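Side-chain contacts in B12-binding domain-containing protein (Kitasatospora setae, PDB 6WTE), which acts as the methyltransferase TsrM, a radical SAM family enzyme that binds cobalamin and a [4Fe-4S] cluster and works by non-radical catalysis: residues A392-F397 and T405-G410; E388-C393 and A500-L505; S334-P339 and S343-T348. All blocks are in the same frame, centred on the assembly; numbering follows the deposited sequence. Where two conformers were deposited one is given.

Contact 1 (A392-F397 and T405-G410); sequences ACVDAF and TGFSLG
Val394 sets CG1 anti to the backbone N (chi1 165°), which leaves its other methyl, CG2, beside that nitrogen and aimed at Phe407, whose CG lies anti to the carbonyl carbon (chi1 -58°) and carries the ring back toward the helix. The two side chains cross at about a right angle: CG2 of Val394 reaches CE1 of Phe407 at 3.9 Å, approaching the ring obliquely. Although the CB of Phe407 leaves the strand past the helix, the end of its ring swings in and makes the closest apolar contact of the pair of segments. One turn on, Phe397 and Thr405 meet more loosely, with Phe397 CB lying 4.2 Å from Thr405 CG2. While this methyl of Thr405 faces Phe397, OG1 turns to a water. The water donates to Phe397 O (2.8 Å) and is also 2.7 Å from Thr405 OG1, so it can link helix and strand, though other acceptors compete for its protons. Within the helix, Cys393 SG sits 3.6 Å above the plane of the Phe397 ring, over its centre, so the preceding turn covers one ring face. All four touching residues are buried. The contact belongs to the beta-alpha-beta unit made by strand 373-380, helix 387-398 and strand 404-412, and joins the helix to the second strand. Gly406 pairs with Val376 and Ala378 on one neighbouring strand, while Thr405 and Phe407 bond to Met515 on another. Phe397 and Phe407 both reach Ala378, and Phe407 also touches Leu502 of helix 491-503, which packs beside helix 387-398 against the sheet.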
ATOM      1  N   ALA A 392     -23.165 -13.672   9.156  1.00 19.44           N
ATOM      2  CA  ALA A 392     -24.052 -13.050   8.179  1.00 21.16           C
ATOM      3  C   ALA A 392     -23.273 -12.560   6.969  1.00 16.67           C
ATOM      4  O   ALA A 392     -23.713 -12.731   5.825  1.00 15.57           O
ATOM      5  CB  ALA A 392     -24.816 -11.897   8.823  1.00 16.67           C
ATOM      6  N   CYS A 393     -22.107 -11.953   7.202  1.00 14.54           N
ATOM      7  CA  CYS A 393     -21.286 -11.489   6.091  1.00 13.03           C
ATOM      8  C   CYS A 393     -20.713 -12.656   5.296  1.00 15.27           C
ATOM      9  O   CYS A 393     -20.742 -12.640   4.058  1.00 15.91           O
ATOM     10  CB  CYS A 393     -20.161 -10.588   6.605  1.00 13.48           C
ATOM     11  SG  CYS A 393     -19.149  -9.914   5.285  1.00 19.62           S
ATOM     12  N   VAL A 394     -20.196 -13.680   5.984  1.00 14.50           N
ATOM     13  CA  VAL A 394     -19.670 -14.855   5.289  1.00 16.96           C
ATOM     14  C   VAL A 394     -20.734 -15.443   4.375  1.00 14.31           C
ATOM     15  O   VAL A 394     -20.495 -15.671   3.184  1.00 15.62           O
ATOM     16  CB  VAL A 394     -19.157 -15.899   6.297  1.00 16.28           C
ATOM     17  CG1 VAL A 394     -18.967 -17.254   5.616  1.00 16.91           C
ATOM     18  CG2 VAL A 394     -17.844 -15.434   6.918  1.00 15.33           C
ATOM     19  N   ASP A 395     -21.938 -15.664   4.915  1.00 16.10           N
ATOM     20  CA  ASP A 395     -23.003 -16.290   4.134  1.00 15.76           C
ATOM     21  C   ASP A 395     -23.364 -15.460   2.911  1.00 15.91           C
ATOM     22  O   ASP A 395     -23.531 -16.001   1.810  1.00 16.55           O
ATOM     23  CB  ASP A 395     -24.240 -16.505   5.010  1.00 17.99           C
ATOM     24  CG  ASP A 395     -24.056 -17.630   6.008  1.00 21.09           C
ATOM     25  OD1 ASP A 395     -23.084 -18.398   5.869  1.00 25.07           O
ATOM     26  OD2 ASP A 395     -24.884 -17.746   6.931  1.00 23.35           O
ATOM     27  N   ALA A 396     -23.497 -14.145   3.084  1.00 14.32           N
ATOM     28  CA  ALA A 396     -23.890 -13.297   1.965  1.00 13.10           C
ATOM     29  C   ALA A 396     -22.771 -13.175   0.936  1.00 16.17           C
ATOM     30  O   ALA A 396     -23.021 -13.257  -0.272  1.00 15.05           O
ATOM     31  CB  ALA A 396     -24.299 -11.921   2.474  1.00 15.58           C
ATOM     32  N   PHE A 397     -21.529 -12.974   1.393  1.00 13.60           N
ATOM     33  CA  PHE A 397     -20.410 -12.848   0.461  1.00 12.24           C
ATOM     34  C   PHE A 397     -20.170 -14.146  -0.307  1.00 15.10           C
ATOM     35  O   PHE A 397     -19.944 -14.124  -1.521  1.00 13.49           O
ATOM     36  CB  PHE A 397     -19.133 -12.432   1.200  1.00 12.01           C
ATOM     37  CG  PHE A 397     -19.024 -10.960   1.450  1.00 11.72           C
ATOM     38  CD1 PHE A 397     -20.149 -10.154   1.515  1.00 15.73           C
ATOM     39  CD2 PHE A 397     -17.774 -10.370   1.611  1.00 12.65           C
ATOM     40  CE1 PHE A 397     -20.028  -8.784   1.758  1.00 16.00           C
ATOM     41  CE2 PHE A 397     -17.652  -9.003   1.851  1.00 17.38           C
ATOM     42  CZ  PHE A 397     -18.783  -8.215   1.918  1.00 15.18           C
ATOM     43  N   THR A 405     -12.929 -15.150  -2.696  1.00 11.92           N
ATOM     44  CA  THR A 405     -13.428 -14.344  -1.588  1.00 11.61           C
ATOM     45  C   THR A 405     -12.362 -14.347  -0.502  1.00 11.60           C
ATOM     46  O   THR A 405     -11.996 -15.411   0.005  1.00 12.22           O
ATOM     47  CB  THR A 405     -14.755 -14.896  -1.069  1.00 12.30           C
ATOM     48  OG1 THR A 405     -15.603 -15.150  -2.190  1.00 14.08           O
ATOM     49  CG2 THR A 405     -15.440 -13.885  -0.156  1.00 11.76           C
ATOM     50  N   GLY A 406     -11.875 -13.167  -0.146  1.00 14.34           N
ATOM     51  CA  GLY A 406     -10.791 -13.023   0.816  1.00 13.97           C
ATOM     52  C   GLY A 406     -11.316 -12.442   2.115  1.00 15.05           C
ATOM     53  O   GLY A 406     -12.096 -11.485   2.104  1.00 14.09           O
ATOM     54  N   PHE A 407     -10.884 -13.027   3.228  1.00 14.82           N
ATOM     55  CA  PHE A 407     -11.290 -12.586   4.555  1.00 15.84           C
ATOM     56  C   PHE A 407     -10.071 -12.155   5.356  1.00 16.42           C
ATOM     57  O   PHE A 407      -9.044 -12.841   5.363  1.00 21.25           O
ATOM     58  CB  PHE A 407     -12.028 -13.697   5.302  1.00 16.45           C
ATOM     59  CG  PHE A 407     -13.242 -14.207   4.587  1.00 14.40           C
ATOM     60  CD1 PHE A 407     -14.452 -13.539   4.688  1.00 16.42           C
ATOM     61  CD2 PHE A 407     -13.172 -15.346   3.798  1.00 19.40           C
ATOM     62  CE1 PHE A 407     -15.574 -13.999   4.029  1.00 18.35           C
ATOM     63  CE2 PHE A 407     -14.290 -15.813   3.137  1.00 18.41           C
ATOM     64  CZ  PHE A 407     -15.496 -15.141   3.254  1.00 17.06           C
ATOM     65  N   SER A 408     -10.192 -11.014   6.029  1.00 13.81           N
ATOM     66  CA  SER A 408      -9.159 -10.498   6.912  1.00 13.99           C
ATOM     67  C   SER A 408      -9.736 -10.310   8.312  1.00 14.06           C
ATOM     68  O   SER A 408     -10.949 -10.171   8.486  1.00 11.84           O
ATOM     69  CB  SER A 408      -8.601  -9.169   6.389  1.00 15.56           C
ATOM     70  OG  SER A 408      -7.999  -9.329   5.113  1.00 18.48           O
ATOM     71  N   LEU A 409      -8.849 -10.294   9.316  1.00 13.76           N
ATOM     72  CA  LEU A 409      -9.239 -10.231  10.724  1.00 14.67           C
ATOM     73  C   LEU A 409      -8.386  -9.218  11.470  1.00 12.07           C
ATOM     74  O   LEU A 409      -7.152  -9.292  11.432  1.00 13.60           O
ATOM     75  CB  LEU A 409      -9.090 -11.592  11.413  1.00 16.91           C
ATOM     76  CG  LEU A 409     -10.203 -12.622  11.282  1.00 24.70           C
ATOM     77  CD1 LEU A 409      -9.727 -13.962  11.822  1.00 25.31           C
ATOM     78  CD2 LEU A 409     -11.414 -12.140  12.051  1.00 22.05           C
ATOM     79  N   GLY A 410      -9.035  -8.306  12.184  1.00 12.09           N
ATOM     80  CA  GLY A 410      -8.324  -7.343  13.000  1.00 12.29           C
ATOM     81  C   GLY A 410      -7.805  -6.166  12.192  1.00 14.26           C
ATOM     82  O   GLY A 410      -7.721  -6.197  10.965  1.00 15.49           O
TER
HETATM   83  O   HOH W   1     -18.087 -15.429  -3.170  1.00 12.99           O

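Contact 2 (E388-C393 and A500-L505); sequences ETVRAC and ADLWAL
Val390 and Leu505 carry the apolar part of this contact between helix 387-398 and the C-terminal end of the 491-503 region. Val390 CG1 lies 3.8 Å from Leu505 CD1 and 4.1 Å from Leu502 CD1, so one valine methyl meets a methyl from each leucine; the valine crosses both side chains at about a right angle. The second kind of contact uses the aliphatic part of a charged chain. Arg391 runs extended from CG to NE (chi2 -168°) across Leu505 on the more exposed side, and Leu505 CD2 is 3.7 Å from Arg391 CG and 3.8 Å from Arg391 NE, at the edge of the guanidinium and near its plane. CD1 of Leu505 touches both Val390 CG1 and Arg391 CG, while CD2 lies along Arg391 from CG to NE. An alanine in place of Leu505 is likely to open a gap beside Val390 CG1 and give the Arg391 stem more freedom to move. Leu502 also touches Phe380, Phe407 and Leu409. Helices packed on the outside of a parallel sheet are characteristic of the alpha/beta architecture of the radical SAM core; here helix 387-398 and the 491-503 region meet over strands 373-380 and 404-412.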
ATOM      1  N   GLU A 388     -22.238 -13.325  15.176  1.00 17.59           N
ATOM      2  CA  GLU A 388     -23.372 -13.372  14.259  1.00 18.85           C
ATOM      3  C   GLU A 388     -23.203 -12.396  13.102  1.00 18.14           C
ATOM      4  O   GLU A 388     -23.669 -12.681  11.991  1.00 17.94           O
ATOM      5  CB  GLU A 388     -24.689 -13.119  15.006  1.00 21.21           C
ATOM      6  CG  GLU A 388     -24.983 -11.675  15.382  1.00 26.64           C
ATOM      7  CD  GLU A 388     -25.893 -10.972  14.386  1.00 31.54           C
ATOM      8  OE1 GLU A 388     -26.421  -9.891  14.724  1.00 37.70           O
ATOM      9  OE2 GLU A 388     -26.094 -11.503  13.272  1.00 36.21           O
ATOM     10  N   THR A 389     -22.528 -11.259  13.322  1.00 15.85           N
ATOM     11  CA  THR A 389     -22.277 -10.347  12.209  1.00 16.56           C
ATOM     12  C   THR A 389     -21.272 -10.947  11.228  1.00 14.62           C
ATOM     13  O   THR A 389     -21.404 -10.762  10.013  1.00 15.46           O
ATOM     14  CB  THR A 389     -21.795  -8.979  12.707  1.00 16.28           C
ATOM     15  OG1 THR A 389     -20.573  -9.117  13.445  1.00 13.76           O
ATOM     16  CG2 THR A 389     -22.859  -8.305  13.578  1.00 16.82           C
ATOM     17  N   VAL A 390     -20.278 -11.685  11.727  1.00 13.82           N
ATOM     18  CA  VAL A 390     -19.331 -12.354  10.834  1.00 13.97           C
ATOM     19  C   VAL A 390     -20.042 -13.408   9.990  1.00 14.40           C
ATOM     20  O   VAL A 390     -19.880 -13.459   8.764  1.00 16.30           O
ATOM     21  CB  VAL A 390     -18.168 -12.969  11.632  1.00 16.62           C
ATOM     22  CG1 VAL A 390     -17.231 -13.731  10.692  1.00 15.16           C
ATOM     23  CG2 VAL A 390     -17.402 -11.893  12.365  1.00 14.09           C
ATOM     24  N   ARG A 391     -20.836 -14.272  10.634  1.00 17.26           N
ATOM     25  CA  ARG A 391     -21.536 -15.326   9.897  1.00 18.06           C
ATOM     26  C   ARG A 391     -22.442 -14.744   8.824  1.00 21.06           C
ATOM     27  O   ARG A 391     -22.497 -15.260   7.698  1.00 19.13           O
ATOM     28  CB  ARG A 391     -22.362 -16.191  10.850  1.00 19.57           C
ATOM     29  CG  ARG A 391     -21.563 -17.013  11.827  1.00 29.16           C
ATOM     30  CD  ARG A 391     -22.442 -18.047  12.509  1.00 41.52           C
ATOM     31  NE  ARG A 391     -21.825 -18.559  13.729  1.00 45.86           N
ATOM     32  CZ  ARG A 391     -22.165 -18.171  14.954  1.00 43.54           C
ATOM     33  NH1 ARG A 391     -23.126 -17.270  15.124  1.00 36.19           N
ATOM     34  NH2 ARG A 391     -21.549 -18.689  16.009  1.00 47.37           N
ATOM     35  N   ALA A 392     -23.165 -13.672   9.156  1.00 19.44           N
ATOM     36  CA  ALA A 392     -24.052 -13.050   8.179  1.00 21.16           C
ATOM     37  C   ALA A 392     -23.273 -12.560   6.969  1.00 16.67           C
ATOM     38  O   ALA A 392     -23.713 -12.731   5.825  1.00 15.57           O
ATOM     39  CB  ALA A 392     -24.816 -11.897   8.823  1.00 16.67           C
ATOM     40  N   CYS A 393     -22.107 -11.953   7.202  1.00 14.54           N
ATOM     41  CA  CYS A 393     -21.286 -11.489   6.091  1.00 13.03           C
ATOM     42  C   CYS A 393     -20.713 -12.656   5.296  1.00 15.27           C
ATOM     43  O   CYS A 393     -20.742 -12.640   4.058  1.00 15.91           O
ATOM     44  CB  CYS A 393     -20.161 -10.588   6.605  1.00 13.48           C
ATOM     45  SG  CYS A 393     -19.149  -9.914   5.285  1.00 19.62           S
ATOM     46  N   ALA A 500      -9.052 -19.495  13.979  1.00 20.78           N
ATOM     47  CA  ALA A 500      -9.673 -20.814  13.881  1.00 21.71           C
ATOM     48  C   ALA A 500     -11.194 -20.714  13.868  1.00 22.47           C
ATOM     49  O   ALA A 500     -11.862 -21.491  13.177  1.00 23.62           O
ATOM     50  CB  ALA A 500      -9.210 -21.705  15.032  1.00 21.94           C
ATOM     51  N   ASP A 501     -11.756 -19.767  14.628  1.00 21.84           N
ATOM     52  CA  ASP A 501     -13.203 -19.560  14.621  1.00 21.83           C
ATOM     53  C   ASP A 501     -13.701 -19.187  13.232  1.00 21.37           C
ATOM     54  O   ASP A 501     -14.777 -19.623  12.811  1.00 22.36           O
ATOM     55  CB  ASP A 501     -13.595 -18.463  15.614  1.00 23.69           C
ATOM     56  CG  ASP A 501     -13.385 -18.866  17.060  1.00 25.08           C
ATOM     57  OD1 ASP A 501     -13.433 -20.074  17.360  1.00 26.34           O
ATOM     58  OD2 ASP A 501     -13.183 -17.959  17.898  1.00 31.03           O
ATOM     59  N   LEU A 502     -12.943 -18.358  12.516  1.00 21.64           N
ATOM     60  CA  LEU A 502     -13.357 -17.957  11.176  1.00 20.13           C
ATOM     61  C   LEU A 502     -13.283 -19.129  10.204  1.00 20.68           C
ATOM     62  O   LEU A 502     -14.199 -19.327   9.397  1.00 20.00           O
ATOM     63  CB  LEU A 502     -12.499 -16.785  10.697  1.00 20.52           C
ATOM     64  CG  LEU A 502     -12.727 -16.286   9.268  1.00 18.14           C
ATOM     65  CD1 LEU A 502     -14.161 -15.820   9.074  1.00 18.70           C
ATOM     66  CD2 LEU A 502     -11.759 -15.171   8.936  1.00 20.90           C
ATOM     67  N   TRP A 503     -12.214 -19.930  10.280  1.00 22.27           N
ATOM     68  CA  TRP A 503     -12.098 -21.100   9.409  1.00 23.05           C
ATOM     69  C   TRP A 503     -13.279 -22.044   9.567  1.00 23.72           C
ATOM     70  O   TRP A 503     -13.720 -22.666   8.594  1.00 27.38           O
ATOM     71  CB  TRP A 503     -10.806 -21.858   9.698  1.00 24.86           C
ATOM     72  CG  TRP A 503      -9.654 -21.407   8.892  1.00 26.72           C
ATOM     73  CD1 TRP A 503      -8.930 -20.268   9.061  1.00 24.82           C
ATOM     74  CD2 TRP A 503      -9.083 -22.090   7.770  1.00 25.80           C
ATOM     75  NE1 TRP A 503      -7.933 -20.201   8.117  1.00 25.80           N
ATOM     76  CE2 TRP A 503      -8.010 -21.306   7.309  1.00 24.93           C
ATOM     77  CE3 TRP A 503      -9.378 -23.289   7.112  1.00 31.74           C
ATOM     78  CZ2 TRP A 503      -7.225 -21.681   6.219  1.00 30.10           C
ATOM     79  CZ3 TRP A 503      -8.598 -23.660   6.030  1.00 30.99           C
ATOM     80  CH2 TRP A 503      -7.534 -22.859   5.595  1.00 32.03           C
ATOM     81  N   ALA A 504     -13.796 -22.180  10.787  1.00 26.24           N
ATOM     82  CA  ALA A 504     -14.901 -23.098  11.027  1.00 22.70           C
ATOM     83  C   ALA A 504     -16.184 -22.678  10.325  1.00 24.50           C
ATOM     84  O   ALA A 504     -17.113 -23.488  10.235  1.00 26.50           O
ATOM     85  CB  ALA A 504     -15.156 -23.229  12.529  1.00 24.55           C
ATOM     86  N   LEU A 505     -16.267 -21.441   9.840  1.00 21.30           N
ATOM     87  CA  LEU A 505     -17.463 -20.981   9.150  1.00 23.28           C
ATOM     88  C   LEU A 505     -17.489 -21.348   7.670  1.00 23.68           C
ATOM     89  O   LEU A 505     -18.547 -21.234   7.042  1.00 25.63           O
ATOM     90  CB  LEU A 505     -17.604 -19.466   9.295  1.00 21.87           C
ATOM     91  CG  LEU A 505     -17.782 -18.976  10.731  1.00 23.70           C
ATOM     92  CD1 LEU A 505     -17.861 -17.463  10.752  1.00 21.25           C
ATOM     93  CD2 LEU A 505     -19.022 -19.601  11.358  1.00 24.74           C
TER

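Contact 3 (S334-P339 and S343-T348); sequences SDHIRP and SGWKVT
Lys346 meets Asp335 through a chain bent at chi2, chi3 and chi4, each near -65°, that coils back on itself. From CB, CG turns to lie over one face of Trp345, near its border, 3.9 Å from the plane. CD and CE then pass close to Asp335 OD2, and NZ ends in a salt bridge to that same oxygen. The bridge from Lys346 NZ to Asp335 OD2 is modelled at 2.5 Å, shorter than usual, so the exact distance is doubtful; NZ comes on the anti side of the carboxylate, 34° out of its plane. Trp345 comes in obliquely, its CZ2 3.8 Å from Asp335 CB and its CZ3 3.8 Å from His336 CB. His336 is held at both nitrogens: ND1 accepts a nearly straight bond (178°) from Arg338 N, close to the ring plane, and NE2 bonds Glu385. Farther out, the bond from Ser343 N to Pro339 O (2.8 Å) closes the single turn of helix 339-342. The lysine side chain comes within about 4 Å of the [4Fe-4S] cluster and also touches Cys231, one of the cluster's ligands. The Asp335 carboxylate would probably offset the ammonium charge, while hydrogen bonds of NZ with Tyr355 OH and Gln310 OE1 are likely to help hold it near the cluster.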
ATOM      1  N   SER A 334     -15.405  -4.625  -0.664  1.00 11.50           N
ATOM      2  CA  SER A 334     -16.759  -4.552  -0.123  1.00 11.06           C
ATOM      3  C   SER A 334     -16.737  -4.488   1.400  1.00 14.05           C
ATOM      4  O   SER A 334     -17.554  -3.789   2.012  1.00 13.82           O
ATOM      5  CB  SER A 334     -17.573  -5.751  -0.609  1.00 13.20           C
ATOM      6  OG  SER A 334     -17.508  -5.870  -2.023  1.00 13.64           O
ATOM      7  N   ASP A 335     -15.839  -5.256   2.020  1.00 13.19           N
ATOM      8  CA  ASP A 335     -15.433  -5.164   3.422  1.00 13.97           C
ATOM      9  C   ASP A 335     -16.461  -5.718   4.408  1.00 13.65           C
ATOM     10  O   ASP A 335     -16.082  -6.463   5.318  1.00 14.03           O
ATOM     11  CB  ASP A 335     -15.051  -3.720   3.765  1.00 14.10           C
ATOM     12  CG  ASP A 335     -13.705  -3.335   3.176  1.00 17.88           C
ATOM     13  OD1 ASP A 335     -12.890  -4.255   2.934  1.00 22.90           O
ATOM     14  OD2 ASP A 335     -13.461  -2.134   2.939  1.00 17.65           O
ATOM     15  N   HIS A 336     -17.745  -5.405   4.243  1.00 12.78           N
ATOM     16  CA  HIS A 336     -18.776  -5.998   5.093  1.00 12.06           C
ATOM     17  C   HIS A 336     -20.133  -5.838   4.420  1.00 12.36           C
ATOM     18  O   HIS A 336     -20.247  -5.281   3.327  1.00 15.28           O
ATOM     19  CB  HIS A 336     -18.794  -5.370   6.493  1.00 13.45           C
ATOM     20  CG  HIS A 336     -19.119  -6.348   7.581  1.00 13.84           C
ATOM     21  ND1 HIS A 336     -20.400  -6.784   7.837  1.00 13.02           N
ATOM     22  CD2 HIS A 336     -18.321  -6.998   8.459  1.00 13.12           C
ATOM     23  CE1 HIS A 336     -20.378  -7.651   8.832  1.00 17.42           C
ATOM     24  NE2 HIS A 336     -19.128  -7.799   9.229  1.00 12.26           N
ATOM     25  N   ILE A 337     -21.171  -6.315   5.105  1.00 15.00           N
ATOM     26  CA  ILE A 337     -22.543  -6.149   4.634  1.00 17.40           C
ATOM     27  C   ILE A 337     -23.447  -5.500   5.666  1.00 20.00           C
ATOM     28  O   ILE A 337     -24.468  -4.891   5.295  1.00 20.05           O
ATOM     29  CB  ILE A 337     -23.132  -7.505   4.191  1.00 18.49           C
ATOM     30  CG1 ILE A 337     -24.482  -7.298   3.492  1.00 22.13           C
ATOM     31  CG2 ILE A 337     -23.305  -8.414   5.391  1.00 18.66           C
ATOM     32  CD1 ILE A 337     -25.082  -8.544   2.886  1.00 23.21           C
ATOM     33  N   ARG A 338     -23.118  -5.562   6.948  1.00 14.02           N
ATOM     34  CA  ARG A 338     -24.022  -5.074   7.979  0.50 17.91           C
ATOM     35  C   ARG A 338     -23.948  -3.553   8.077  1.00 17.42           C
ATOM     36  O   ARG A 338     -22.853  -3.005   8.287  1.00 15.70           O
ATOM     37  CB  ARG A 338     -23.689  -5.713   9.319  0.50 19.09           C
ATOM     38  CG  ARG A 338     -24.143  -7.166   9.435  0.50 20.22           C
ATOM     39  CD  ARG A 338     -25.664  -7.268   9.353  0.50 22.65           C
ATOM     40  NE  ARG A 338     -26.157  -8.618   9.622  0.50 24.97           N
ATOM     41  CZ  ARG A 338     -26.341  -9.120  10.842  0.50 25.88           C
ATOM     42  NH1 ARG A 338     -26.060  -8.389  11.910  0.50 23.22           N
ATOM     43  NH2 ARG A 338     -26.802 -10.354  10.995  0.50 22.55           N
ATOM     44  N   PRO A 339     -25.070  -2.842   7.933  1.00 19.59           N
ATOM     45  CA  PRO A 339     -25.037  -1.377   8.053  1.00 20.02           C
ATOM     46  C   PRO A 339     -24.538  -0.902   9.400  1.00 22.28           C
ATOM     47  O   PRO A 339     -23.874   0.140   9.472  1.00 20.24           O
ATOM     48  CB  PRO A 339     -26.502  -0.969   7.820  1.00 27.60           C
ATOM     49  CG  PRO A 339     -27.120  -2.125   7.097  1.00 28.73           C
ATOM     50  CD  PRO A 339     -26.412  -3.350   7.592  1.00 24.59           C
ATOM     51  N   SER A 343     -21.563   1.673   8.926  1.00 13.28           N
ATOM     52  CA  SER A 343     -21.786   3.040   9.380  1.00 15.11           C
ATOM     53  C   SER A 343     -20.592   3.531  10.187  1.00 15.36           C
ATOM     54  O   SER A 343     -20.090   2.827  11.069  1.00 16.32           O
ATOM     55  CB  SER A 343     -23.057   3.115  10.224  1.00 16.37           C
ATOM     56  OG  SER A 343     -23.244   4.418  10.741  1.00 30.75           O
ATOM     57  N   GLY A 344     -20.131   4.741   9.874  1.00 12.25           N
ATOM     58  CA  GLY A 344     -18.953   5.305  10.506  1.00 11.57           C
ATOM     59  C   GLY A 344     -17.639   4.681  10.099  1.00 14.44           C
ATOM     60  O   GLY A 344     -16.582   5.174  10.518  1.00 15.18           O
ATOM     61  N   TRP A 345     -17.664   3.624   9.286  1.00 12.08           N
ATOM     62  CA  TRP A 345     -16.454   2.930   8.858  1.00 13.75           C
ATOM     63  C   TRP A 345     -16.166   3.221   7.389  1.00 12.69           C
ATOM     64  O   TRP A 345     -15.188   3.906   7.083  1.00 13.71           O
ATOM     65  CB  TRP A 345     -16.594   1.426   9.128  1.00 12.20           C
ATOM     66  CG  TRP A 345     -15.562   0.526   8.488  1.00 12.33           C
ATOM     67  CD1 TRP A 345     -14.355   0.888   7.945  1.00 13.61           C
ATOM     68  CD2 TRP A 345     -15.657  -0.896   8.336  1.00 11.95           C
ATOM     69  NE1 TRP A 345     -13.704  -0.221   7.461  1.00 13.13           N
ATOM     70  CE2 TRP A 345     -14.481  -1.328   7.687  1.00 12.43           C
ATOM     71  CE3 TRP A 345     -16.622  -1.846   8.687  1.00 11.83           C
ATOM     72  CZ2 TRP A 345     -14.247  -2.667   7.379  1.00 15.47           C
ATOM     73  CZ3 TRP A 345     -16.385  -3.181   8.379  1.00 11.57           C
ATOM     74  CH2 TRP A 345     -15.209  -3.575   7.731  1.00 13.29           C
ATOM     75  N   LYS A 346     -16.974   2.707   6.463  1.00 11.41           N
ATOM     76  CA  LYS A 346     -16.744   2.944   5.035  1.00 11.36           C
ATOM     77  C   LYS A 346     -17.544   4.182   4.656  1.00 12.72           C
ATOM     78  O   LYS A 346     -18.699   4.097   4.228  1.00 12.89           O
ATOM     79  CB  LYS A 346     -17.141   1.722   4.213  1.00 12.19           C
ATOM     80  CG  LYS A 346     -16.305   0.474   4.506  1.00 13.73           C
ATOM     81  CD  LYS A 346     -14.843   0.675   4.128  1.00 12.06           C
ATOM     82  CE  LYS A 346     -14.683   0.848   2.619  1.00 14.27           C
ATOM     83  NZ  LYS A 346     -14.950  -0.415   1.852  1.00 13.33           N
ATOM     84  N   VAL A 347     -16.940   5.359   4.850  1.00 12.28           N
ATOM     85  CA  VAL A 347     -17.674   6.611   4.739  1.00 13.31           C
ATOM     86  C   VAL A 347     -16.906   7.620   3.895  1.00 11.57           C
ATOM     87  O   VAL A 347     -15.681   7.555   3.754  1.00 11.11           O
ATOM     88  CB  VAL A 347     -17.950   7.222   6.114  1.00 14.17           C
ATOM     89  CG1 VAL A 347     -18.731   6.260   6.982  1.00 16.53           C
ATOM     90  CG2 VAL A 347     -16.613   7.562   6.746  1.00 11.51           C
ATOM     91  N   THR A 348     -17.655   8.591   3.375  1.00 12.09           N
ATOM     92  CA  THR A 348     -17.092   9.777   2.751  1.00 16.18           C
ATOM     93  C   THR A 348     -16.576  10.738   3.821  1.00 17.06           C
ATOM     94  O   THR A 348     -16.677  10.486   5.024  1.00 14.39           O
ATOM     95  CB  THR A 348     -18.138  10.497   1.905  1.00 15.63           C
ATOM     96  OG1 THR A 348     -19.076  11.146   2.775  1.00 17.26           O
ATOM     97  CG2 THR A 348     -18.881   9.522   1.000  1.00 15.85           C
TER

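From the N terminus, contact 3 closes first: strand 327-335 ends, helix 339-342 intervenes, and 343-348 folds back near the iron-sulfur cluster. The chain then passes through strand 373-380 into helix 387-398, from which contacts 1 and 2 both start, sharing Ala392 and Cys393. Contact 1 closes locally on strand 404-412; contact 2 spans 106 intervening residues to 500-505, so the loop of contact 1 nests inside it. Contact 3 crosses neither but abuts their helix: His336 CE1 lies 3.7 Å from Cys393 CB, and Arg338, in the conformer given, salt-bridges Glu388. Together they tie the cluster-side loop to the end of strand 327-335, and that end, strand 404-412 and the 491-503 region to helix 387-398.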